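Uncharacterized protein (Thermus thermophilus HB8, PDB 6SCE) is a type III CRISPR defence DNA nuclease activated by cyclic oligoadenylate, which its CARF domains probably bind. Local coordinates at residues K478-R483 / L501-Y506. Sequence-based numbering, arbitrary orientation.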
loop_
_atom_site.group_PDB
_atom_site.type_symbol
_atom_site.label_atom_id
_atom_site.label_comp_id
_atom_site.label_asym_id
_atom_site.label_seq_id
_atom_site.Cartn_x
_atom_site.Cartn_y
_atom_site.Cartn_z
ATOM N N LYS A 478 -0.701 -6.190 -41.374
ATOM C CA LYS A 478 0.150 -5.589 -42.413
ATOM C C LYS A 478 0.317 -4.082 -42.249
ATOM O O LYS A 478 1.407 -3.555 -42.471
ATOM C CB LYS A 478 -0.386 -5.903 -43.823
ATOM C CG LYS A 478 -0.090 -7.322 -44.292
ATOM N N PHE A 479 -0.752 -3.383 -41.882
ATOM C CA PHE A 479 -0.654 -1.941 -41.613
ATOM C C PHE A 479 0.113 -1.680 -40.287
ATOM O O PHE A 479 0.709 -0.621 -40.104
ATOM C CB PHE A 479 -2.054 -1.296 -41.600
ATOM C CG PHE A 479 -2.088 0.112 -42.154
ATOM C CD1 PHE A 479 -2.204 0.333 -43.525
ATOM C CD2 PHE A 479 -2.009 1.218 -41.308
ATOM C CE1 PHE A 479 -2.233 1.624 -44.042
ATOM C CE2 PHE A 479 -2.040 2.513 -41.818
ATOM C CZ PHE A 479 -2.154 2.715 -43.187
ATOM N N TRP A 480 0.097 -2.660 -39.384
ATOM C CA TRP A 480 0.836 -2.596 -38.108
ATOM C C TRP A 480 2.338 -2.655 -38.382
ATOM O O TRP A 480 3.117 -1.849 -37.854
ATOM C CB TRP A 480 0.400 -3.769 -37.213
ATOM C CG TRP A 480 0.851 -3.716 -35.789
ATOM C CD1 TRP A 480 2.030 -4.185 -35.282
ATOM C CD2 TRP A 480 0.111 -3.200 -34.676
ATOM N NE1 TRP A 480 2.074 -3.986 -33.920
ATOM C CE2 TRP A 480 0.912 -3.380 -33.520
ATOM C CE3 TRP A 480 -1.149 -2.607 -34.539
ATOM C CZ2 TRP A 480 0.496 -2.973 -32.242
ATOM C CZ3 TRP A 480 -1.566 -2.208 -33.268
ATOM C CH2 TRP A 480 -0.738 -2.392 -32.136
ATOM N N LYS A 481 2.720 -3.628 -39.213
ATOM C CA LYS A 481 4.074 -3.756 -39.764
ATOM C C LYS A 481 4.527 -2.446 -40.393
ATOM O O LYS A 481 5.610 -1.948 -40.098
ATOM C CB LYS A 481 4.083 -4.850 -40.837
ATOM C CG LYS A 481 5.425 -5.124 -41.509
ATOM C CD LYS A 481 6.202 -6.229 -40.809
ATOM C CE LYS A 481 7.005 -7.066 -41.797
ATOM N NZ LYS A 481 7.953 -6.244 -42.596
ATOM N N LYS A 482 3.681 -1.903 -41.259
ATOM C CA LYS A 482 3.984 -0.679 -41.997
ATOM C C LYS A 482 4.250 0.506 -41.062
ATOM O O LYS A 482 5.305 1.132 -41.131
ATOM C CB LYS A 482 2.823 -0.367 -42.953
ATOM C CG LYS A 482 3.001 0.853 -43.848
ATOM C CD LYS A 482 1.797 1.009 -44.774
ATOM C CE LYS A 482 1.667 2.417 -45.342
ATOM N NZ LYS A 482 2.707 2.716 -46.363
ATOM N N ARG A 483 3.297 0.793 -40.179
ATOM C CA ARG A 483 3.343 2.006 -39.354
ATOM C C ARG A 483 4.291 1.926 -38.138
ATOM O O ARG A 483 4.749 2.967 -37.664
ATOM C CB ARG A 483 1.926 2.388 -38.902
ATOM N N LEU A 501 -8.829 -5.091 -29.758
ATOM C CA LEU A 501 -9.440 -4.436 -28.596
ATOM C C LEU A 501 -8.381 -3.650 -27.787
ATOM O O LEU A 501 -8.631 -2.514 -27.380
ATOM C CB LEU A 501 -10.135 -5.452 -27.712
ATOM C CG LEU A 501 -10.852 -4.874 -26.488
ATOM C CD1 LEU A 501 -11.898 -3.836 -26.870
ATOM C CD2 LEU A 501 -11.495 -5.997 -25.700
ATOM N N GLU A 502 -7.211 -4.258 -27.587
ATOM C CA GLU A 502 -6.097 -3.611 -26.863
ATOM C C GLU A 502 -5.632 -2.337 -27.529
ATOM O O GLU A 502 -5.351 -1.354 -26.849
ATOM C CB GLU A 502 -4.895 -4.546 -26.740
ATOM C CG GLU A 502 -5.122 -5.743 -25.847
ATOM C CD GLU A 502 -4.005 -6.748 -25.934
ATOM O OE1 GLU A 502 -2.968 -6.443 -26.576
ATOM O OE2 GLU A 502 -4.163 -7.833 -25.333
ATOM N N TYR A 503 -5.524 -2.342 -28.857
ATOM C CA TYR A 503 -5.105 -1.142 -29.576
ATOM C C TYR A 503 -6.160 -0.050 -29.547
ATOM O O TYR A 503 -5.833 1.132 -29.407
ATOM C CB TYR A 503 -4.734 -1.446 -31.024
ATOM C CG TYR A 503 -4.206 -0.224 -31.716
ATOM C CD1 TYR A 503 -2.973 0.305 -31.366
ATOM C CD2 TYR A 503 -4.951 0.432 -32.696
ATOM C CE1 TYR A 503 -2.479 1.437 -31.982
ATOM C CE2 TYR A 503 -4.467 1.574 -33.316
ATOM C CZ TYR A 503 -3.227 2.075 -32.955
ATOM O OH TYR A 503 -2.718 3.208 -33.557
ATOM N N ALA A 504 -7.423 -0.439 -29.686
ATOM C CA ALA A 504 -8.536 0.511 -29.570
ATOM C C ALA A 504 -8.600 1.126 -28.177
ATOM O O ALA A 504 -8.838 2.321 -28.025
ATOM C CB ALA A 504 -9.857 -0.182 -29.868
ATOM N N VAL A 505 -8.442 0.295 -27.157
ATOM C CA VAL A 505 -8.533 0.804 -25.797
ATOM C C VAL A 505 -7.383 1.783 -25.561
ATOM O O VAL A 505 -7.617 2.898 -25.117
ATOM C CB VAL A 505 -8.584 -0.326 -24.757
ATOM C CG1 VAL A 505 -8.390 0.220 -23.334
ATOM C CG2 VAL A 505 -9.931 -1.039 -24.850
ATOM N N TYR A 506 -6.161 1.371 -25.895
ATOM C CA TYR A 506 -4.997 2.241 -25.792
ATOM C C TYR A 506 -5.147 3.559 -26.546
ATOM O O TYR A 506 -4.727 4.622 -26.055
ATOM C CB TYR A 506 -3.749 1.527 -26.281
ATOM C CG TYR A 506 -2.625 2.460 -26.683
ATOM C CD1 TYR A 506 -1.777 3.017 -25.729
ATOM C CD2 TYR A 506 -2.419 2.800 -28.021
ATOM C CE1 TYR A 506 -0.748 3.871 -26.099
ATOM C CE2 TYR A 506 -1.387 3.637 -28.397
ATOM C CZ TYR A 506 -0.563 4.181 -27.433
ATOM O OH TYR A 506 0.448 5.027 -27.814
#
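W480 and Y503 meet as an offset edge-to-face pair, two aromatic side chains that join between their helices; W480 CA and Y503 CA, the nearest CA atoms of segments 478-483 and 501-506, are 10.5 Å apart. The outer rim of the indole does the touching: W480 CZ3 reaches 3.5 Å from Y503 CD1, and W480 CH2 follows at 3.6 Å from the same carbon. The approach is off-centre, falling on the CG–CD1 side of the phenol ring near its root rather than over its middle. Accordingly the centroid of the six-membered indole ring stands 5.2 Å from that of Y503, with the two planes turned 77° against each other. W480 holds CG anti to its own backbone nitrogen (chi1 -169°), which carries the benzo edge across the gap although the CB of the residue does not itself face the other helix; the CB of Y503 points toward the other helix. No hydrogen bond crosses here, yet both polar ends are satisfied nearby: W480 NE1 bonds to Q486 OE1, and Y503 OH to the backbone oxygen of R444. These bonds should help fix how each ring is turned. M522 of strand 519-528 touches both aromatic residues, while L449 of helix 447-458 packs on the indole. The contact lies, at its nearest atom, about 22 Å from the bound nucleic acid. The pair illustrates how aromatic side chains can join neighbouring helices: a buried, offset edge-to-face pair linking helix 473-484 to helix 499-513, beside the mixed sheet of a C-terminal domain consistent with a PD-(D/E)xK, restriction-endonuclease-like nuclease fold.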